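Local coordinates for FERM, ARHGEF and pleckstrin domain-containing protein 2 (Mus musculus, PDB 6D2K) that activates the small GTPase RAC1 as a guanine nucleotide exchange factor, acting in semaphorin responses, actin remodelling and integrin regulation, and is represented here by its FERM domain, at residues K271-W274 against K275-V278; D140-L143 against D144-L148. All blocks are in the same frame, centred on the assembly; numbering follows the deposited sequence.

Contact 1: residues K271-W274 against K275-V278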
ATOM      1  N   LYS A 271      -7.460  -2.512 -16.257  1.00 11.10           N
ATOM      2  CA  LYS A 271      -8.502  -3.168 -15.468  1.00 11.56           C
ATOM      3  C   LYS A 271      -8.167  -3.133 -13.978  1.00 12.73           C
ATOM      4  O   LYS A 271      -9.032  -2.859 -13.143  1.00 13.23           O
ATOM      5  CB  LYS A 271      -8.646  -4.619 -15.922  1.00 14.18           C
ATOM      6  CG  LYS A 271      -9.692  -5.420 -15.161  1.00 15.25           C
ATOM      7  CD  LYS A 271      -9.907  -6.756 -15.860  1.00 21.94           C
ATOM      8  CE  LYS A 271     -10.988  -7.594 -15.201  1.00 23.68           C
ATOM      9  NZ  LYS A 271     -11.253  -8.819 -16.030  1.00 23.07           N
ATOM     10  N   ASN A 272      -6.917  -3.430 -13.658  1.00 12.95           N
ATOM     11  CA  ASN A 272      -6.490  -3.423 -12.269  1.00 14.61           C
ATOM     12  C   ASN A 272      -6.583  -2.043 -11.636  1.00 13.79           C
ATOM     13  O   ASN A 272      -6.948  -1.934 -10.472  1.00 12.95           O
ATOM     14  CB  ASN A 272      -5.077  -3.968 -12.151  1.00 14.16           C
ATOM     15  CG  ASN A 272      -5.021  -5.458 -12.360  1.00 22.83           C
ATOM     16  OD1 ASN A 272      -6.033  -6.150 -12.232  1.00 24.96           O
ATOM     17  ND2 ASN A 272      -3.834  -5.970 -12.673  1.00 25.31           N
ATOM     18  N   PHE A 273      -6.235  -0.995 -12.377  1.00 12.00           N
ATOM     19  CA  PHE A 273      -6.386   0.359 -11.842  1.00 12.24           C
ATOM     20  C   PHE A 273      -7.856   0.719 -11.663  1.00 13.33           C
ATOM     21  O   PHE A 273      -8.246   1.311 -10.651  1.00 13.59           O
ATOM     22  CB  PHE A 273      -5.685   1.413 -12.706  1.00 11.73           C
ATOM     23  CG  PHE A 273      -5.738   2.796 -12.105  1.00 11.83           C
ATOM     24  CD1 PHE A 273      -5.155   3.046 -10.879  1.00 14.17           C
ATOM     25  CD2 PHE A 273      -6.385   3.831 -12.749  1.00 14.92           C
ATOM     26  CE1 PHE A 273      -5.220   4.316 -10.302  1.00 14.31           C
ATOM     27  CE2 PHE A 273      -6.440   5.100 -12.182  1.00 16.46           C
ATOM     28  CZ  PHE A 273      -5.857   5.336 -10.952  1.00 12.79           C
ATOM     29  N   TRP A 274      -8.679   0.381 -12.649  1.00 11.59           N
ATOM     30  CA  TRP A 274     -10.108   0.582 -12.510  1.00 10.80           C
ATOM     31  C   TRP A 274     -10.639  -0.094 -11.247  1.00 11.57           C
ATOM     32  O   TRP A 274     -11.407   0.501 -10.489  1.00 12.33           O
ATOM     33  CB  TRP A 274     -10.834   0.042 -13.760  1.00 10.17           C
ATOM     34  CG  TRP A 274     -12.320   0.089 -13.657  1.00 10.68           C
ATOM     35  CD1 TRP A 274     -13.141   1.171 -13.880  1.00 11.14           C
ATOM     36  CD2 TRP A 274     -13.181  -1.001 -13.326  1.00 12.29           C
ATOM     37  NE1 TRP A 274     -14.455   0.810 -13.685  1.00 13.05           N
ATOM     38  CE2 TRP A 274     -14.507  -0.514 -13.350  1.00 13.82           C
ATOM     39  CE3 TRP A 274     -12.962  -2.345 -13.020  1.00 13.55           C
ATOM     40  CZ2 TRP A 274     -15.602  -1.317 -13.068  1.00 16.80           C
ATOM     41  CZ3 TRP A 274     -14.055  -3.143 -12.734  1.00 16.26           C
ATOM     42  CH2 TRP A 274     -15.361  -2.626 -12.775  1.00 17.00           C
ATOM     43  N   LYS A 275     -10.236  -1.338 -11.027  1.00 13.94           N
ATOM     44  CA  LYS A 275     -10.729  -2.099  -9.873  1.00 12.40           C
ATOM     45  C   LYS A 275     -10.387  -1.403  -8.556  1.00 14.28           C
ATOM     46  O   LYS A 275     -11.245  -1.270  -7.688  1.00 13.80           O
ATOM     47  CB  LYS A 275     -10.159  -3.524  -9.848  1.00 15.32           C
ATOM     48  CG  LYS A 275     -10.723  -4.496 -10.910  1.00 17.56           C
ATOM     49  CD  LYS A 275     -10.175  -5.909 -10.685  1.00 25.74           C
ATOM     50  CE  LYS A 275     -10.838  -6.913 -11.625  1.00 29.39           C
ATOM     51  NZ  LYS A 275     -10.278  -8.283 -11.462  1.00 34.22           N
ATOM     52  N   ILE A 276      -9.142  -0.960  -8.404  1.00 12.31           N
ATOM     53  CA  ILE A 276      -8.746  -0.344  -7.133  1.00 13.62           C
ATOM     54  C   ILE A 276      -9.444   0.999  -6.953  1.00 13.08           C
ATOM     55  O   ILE A 276      -9.772   1.385  -5.824  1.00 12.73           O
ATOM     56  CB  ILE A 276      -7.207  -0.236  -6.958  1.00 11.28           C
ATOM     57  CG1 ILE A 276      -6.853   0.165  -5.507  1.00 13.42           C
ATOM     58  CG2 ILE A 276      -6.623   0.782  -7.899  1.00 13.40           C
ATOM     59  CD1 ILE A 276      -7.283  -0.842  -4.460  1.00 16.01           C
ATOM     60  N   CYS A 277      -9.703   1.709  -8.050  1.00 11.23           N
ATOM     61  CA  CYS A 277     -10.449   2.969  -7.937  1.00 12.41           C
ATOM     62  C   CYS A 277     -11.881   2.730  -7.480  1.00 13.84           C
ATOM     63  O   CYS A 277     -12.380   3.420  -6.592  1.00 13.74           O
ATOM     64  CB  CYS A 277     -10.470   3.743  -9.248  1.00 11.12           C
ATOM     65  SG  CYS A 277      -8.918   4.491  -9.719  1.00 13.49           S
ATOM     66  N   VAL A 278     -12.554   1.771  -8.101  1.00 13.56           N
ATOM     67  CA  VAL A 278     -13.914   1.459  -7.696  1.00 13.26           C
ATOM     68  C   VAL A 278     -13.942   1.023  -6.230  1.00 16.33           C
ATOM     69  O   VAL A 278     -14.810   1.441  -5.464  1.00 16.55           O
ATOM     70  CB  VAL A 278     -14.529   0.383  -8.591  1.00 14.73           C
ATOM     71  CG1 VAL A 278     -15.850  -0.088  -7.999  1.00 21.04           C
ATOM     72  CG2 VAL A 278     -14.723   0.941 -10.002  1.00 16.53           C
TER

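Contact 2: residues D140-L143 against D144-L148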
ATOM      1  N   ASP A 140      20.944   4.294  22.000  1.00 22.75           N
ATOM      2  CA  ASP A 140      22.303   4.054  22.442  1.00 24.56           C
ATOM      3  C   ASP A 140      23.126   3.955  21.174  1.00 26.08           C
ATOM      4  O   ASP A 140      22.723   3.281  20.227  1.00 22.60           O
ATOM      5  CB  ASP A 140      22.410   2.767  23.240  1.00 27.00           C
ATOM      6  CG  ASP A 140      23.831   2.320  23.388  1.00 27.27           C
ATOM      7  OD1 ASP A 140      24.601   3.018  24.083  1.00 39.63           O
ATOM      8  OD2 ASP A 140      24.194   1.295  22.791  1.00 25.66           O
ATOM      9  N   GLU A 141      24.266   4.634  21.129  1.00 28.87           N
ATOM     10  CA  GLU A 141      24.980   4.732  19.859  1.00 29.65           C
ATOM     11  C   GLU A 141      25.318   3.367  19.284  1.00 25.15           C
ATOM     12  O   GLU A 141      25.081   3.108  18.103  1.00 23.88           O
ATOM     13  CB  GLU A 141      26.238   5.593  19.966  1.00 33.11           C
ATOM     14  CG  GLU A 141      26.926   5.791  18.621  1.00 37.10           C
ATOM     15  CD  GLU A 141      27.830   7.005  18.592  1.00 44.58           C
ATOM     16  OE1 GLU A 141      28.049   7.614  19.661  1.00 46.37           O
ATOM     17  OE2 GLU A 141      28.318   7.352  17.495  1.00 45.39           O
ATOM     18  N   THR A 142      25.862   2.488  20.119  1.00 23.09           N
ATOM     19  CA  THR A 142      26.263   1.165  19.670  1.00 22.88           C
ATOM     20  C   THR A 142      25.061   0.315  19.238  1.00 21.37           C
ATOM     21  O   THR A 142      25.093  -0.339  18.201  1.00 22.79           O
ATOM     22  CB  THR A 142      27.065   0.427  20.763  1.00 30.12           C
ATOM     23  OG1 THR A 142      28.303   1.111  20.985  1.00 36.08           O
ATOM     24  CG2 THR A 142      27.355  -0.999  20.349  1.00 31.22           C
ATOM     25  N   LEU A 143      24.009   0.328  20.045  1.00 21.29           N
ATOM     26  CA  LEU A 143      22.812  -0.456  19.762  0.51 18.92           C
ATOM     27  C   LEU A 143      22.193  -0.020  18.438  1.00 16.14           C
ATOM     28  O   LEU A 143      21.808  -0.859  17.623  1.00 15.78           O
ATOM     29  CB  LEU A 143      21.795  -0.285  20.892  1.00 18.52           C
ATOM     30  CG  LEU A 143      20.483  -1.062  20.791  1.00 24.53           C
ATOM     31  CD1 LEU A 143      20.727  -2.521  21.124  1.00 31.20           C
ATOM     32  CD2 LEU A 143      19.430  -0.474  21.734  1.00 26.87           C
ATOM     33  N   ASP A 144      22.106   1.294  18.237  1.00 17.89           N
ATOM     34  CA  ASP A 144      21.547   1.849  16.996  1.00 16.15           C
ATOM     35  C   ASP A 144      22.377   1.452  15.778  1.00 19.07           C
ATOM     36  O   ASP A 144      21.835   1.007  14.776  1.00 16.66           O
ATOM     37  CB  ASP A 144      21.449   3.377  17.063  1.00 18.62           C
ATOM     38  CG  ASP A 144      20.216   3.868  17.816  1.00 18.99           C
ATOM     39  OD1 ASP A 144      19.817   3.245  18.825  1.00 23.39           O
ATOM     40  OD2 ASP A 144      19.660   4.914  17.421  1.00 21.25           O
ATOM     41  N   ARG A 145      23.693   1.640  15.863  1.00 17.88           N
ATOM     42  CA  ARG A 145      24.569   1.337  14.734  1.00 21.42           C
ATOM     43  C   ARG A 145      24.560  -0.142  14.373  1.00 19.95           C
ATOM     44  O   ARG A 145      24.532  -0.498  13.199  1.00 20.80           O
ATOM     45  CB  ARG A 145      25.995   1.825  14.998  1.00 22.76           C
ATOM     46  CG  ARG A 145      26.092   3.341  15.106  1.00 28.09           C
ATOM     47  CD  ARG A 145      27.530   3.830  15.067  1.00 33.65           C
ATOM     48  NE  ARG A 145      27.593   5.289  15.048  1.00 35.74           N
ATOM     49  CZ  ARG A 145      27.601   6.026  13.942  1.00 35.57           C
ATOM     50  NH1 ARG A 145      27.558   5.443  12.752  1.00 36.22           N
ATOM     51  NH2 ARG A 145      27.661   7.348  14.030  1.00 40.29           N
ATOM     52  N   GLU A 146      24.590  -1.018  15.371  1.00 18.58           N
ATOM     53  CA  GLU A 146      24.518  -2.439  15.076  1.00 19.37           C
ATOM     54  C   GLU A 146      23.171  -2.809  14.459  1.00 15.77           C
ATOM     55  O   GLU A 146      23.106  -3.600  13.520  1.00 17.97           O
ATOM     56  CB  GLU A 146      24.825  -3.292  16.318  1.00 23.29           C
ATOM     57  CG  GLU A 146      26.287  -3.239  16.735  1.00 24.75           C
ATOM     58  CD  GLU A 146      26.618  -4.166  17.907  1.00 37.03           C
ATOM     59  OE1 GLU A 146      25.741  -4.939  18.347  1.00 37.96           O
ATOM     60  OE2 GLU A 146      27.766  -4.125  18.392  1.00 37.31           O
ATOM     61  N   HIS A 147      22.095  -2.218  14.964  1.00 17.88           N
ATOM     62  CA  HIS A 147      20.776  -2.532  14.432  1.00 17.47           C
ATOM     63  C   HIS A 147      20.648  -2.070  12.981  1.00 16.62           C
ATOM     64  O   HIS A 147      20.125  -2.790  12.144  1.00 16.22           O
ATOM     65  CB  HIS A 147      19.688  -1.883  15.274  1.00 16.03           C
ATOM     66  CG  HIS A 147      18.308  -2.132  14.761  1.00 21.06           C
ATOM     67  ND1 HIS A 147      17.579  -3.254  15.090  1.00 22.25           N
ATOM     68  CD2 HIS A 147      17.519  -1.397  13.939  1.00 20.76           C
ATOM     69  CE1 HIS A 147      16.397  -3.199  14.496  1.00 23.53           C
ATOM     70  NE2 HIS A 147      16.339  -2.083  13.792  1.00 21.10           N
ATOM     71  N   LEU A 148      21.160  -0.880  12.700  1.00 16.46           N
ATOM     72  CA  LEU A 148      21.095  -0.309  11.352  1.00 14.12           C
ATOM     73  C   LEU A 148      22.023  -1.015  10.373  1.00 19.29           C
ATOM     74  O   LEU A 148      21.855  -0.895   9.160  1.00 23.02           O
ATOM     75  CB  LEU A 148      21.399   1.185  11.410  1.00 16.77           C
ATOM     76  CG  LEU A 148      20.224   1.983  11.987  1.00 17.61           C
ATOM     77  CD1 LEU A 148      20.640   3.382  12.373  1.00 20.88           C
ATOM     78  CD2 LEU A 148      19.070   2.004  10.989  1.00 16.77           C
TER

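Contact 1: residues K271-W274 against K275-V278
Cys277 sets its SG over one face of the Phe273 ring, 3.6 Å from the ring centroid. The sulfur stands 21° off the ring normal, displaced toward the rim, and CZ of Phe273 is the closest ring carbon to Cys277 SG, at 3.4 Å. This is a sulfur-aromatic contact between residues one helical turn apart. Phe273 reaches it because its CG lies anti to the backbone N (chi1 -175°), while the thiol of Cys277 leans back beside its own N. Ile276 adds CG2, which meets Phe273 CD1 at 4.0 Å.

One residue further round the helix the pattern recurs with a methyl in place of sulfur. Val278 CG2 makes a CH-pi contact over the five-membered ring of Trp274, 3.9 Å from its centroid, and the two side chains run alongside each other. Lys271 and Lys275, both extended, touch through their aliphatic parts, Lys271 CE to Lys275 CE at 3.6 Å. Their charged ends are close too, with Lys271 NZ only 4.7 Å from Lys275 NZ.

Backbone i to i+4 hydrogen bonds of helix 267-284 hold these pairs in step; the one from Val278 N to Trp274 O is the straightest, with an N-H...O angle of 171°. Beyond the helix, Phe244 meets the Phe273 ring edge-to-face and Leu210 of strand 207-213 touches it, while Trp274 NE1 bonds to Leu237 O, which is likely to limit the rotation of the indole. Phe273 and Trp274 thus place this side of the helix on the sheet of the PH-like lobe, as the C-terminal helix of PH folds does. Lys275 NZ is paired with Glu64 from the ubiquitin-like lobe, a salt bridge that probably offsets the unfavourable closeness of the two ammonium groups and joins two FERM lobes.

Contact 2: residues D140-L143 against D144-L148
Glu141 and Arg145, one turn apart on helix 141-150, lie alongside each other and close a salt bridge: Arg145 NE donates to Glu141 OE2 at 3.3 Å, a long hydrogen bond. The carboxylate offers its anti lone pair and OE2 sits only 10° out of the guanidinium plane. The carboxylate and guanidinium planes are turned 36° against each other. Arg145 starts beside its backbone N (chi1 -65°), which lays CG 3.2 Å from Glu141 O before the extended chain carries NE to the acid.

The inner side of the helix is packed more closely. Asp144 is buried, with Leu165 and Ile136 against it and its OD2 bonded to His168 ND1; its backbone N donates to Asp140 O at 2.9 Å. His147 lies against helix 121-136 and bonds through NE2 to Tyr153 OH. By contrast, Thr142 and Glu146 stand on the exposed side, where the Thr142 CG2 methyl merely approaches Glu146 OE2 at 3.7 Å.

Asp140 caps the helix start as N-cap residue: its OD2 accepts from Leu143 N at 2.9 Å, the donor approaching on the anti side and out of the carboxylate plane. Replacing Arg145 by an alanine is likely to leave Glu141 and Glu162 of helix 161-168, its stronger acidic partner through NH2, without their shared positive mate. With Asp140 and Glu141 at the N-terminus, negative charge gathers where the helix dipole is positive, which is likely to steady this end of the helix, while Arg145 ties the first turn to helix 161-168 within the all-helical central lobe.

How the contacts relate
The two contacts sit in different lobes of one FERM domain, 43 Å apart between centres and about 30 Å between nearest atoms, on opposite sides of the chain's centre. Contact 1 lies in the C-terminal PH-like lobe, about 14 Å from that centre, and reaches toward the ubiquitin-like lobe; contact 2 lies in the central helical lobe, about 29 Å out, and its named partners lie in that lobe. Both are local contacts between residues three or four apart along a helix, yet aromatic faces dominate 271-278, whereas charge and capping dominate 140-148. In each, a basic side chain that meets a neighbour along its helix also holds a glutamate outside it: between lobes in contact 1, between helices of one lobe in contact 2.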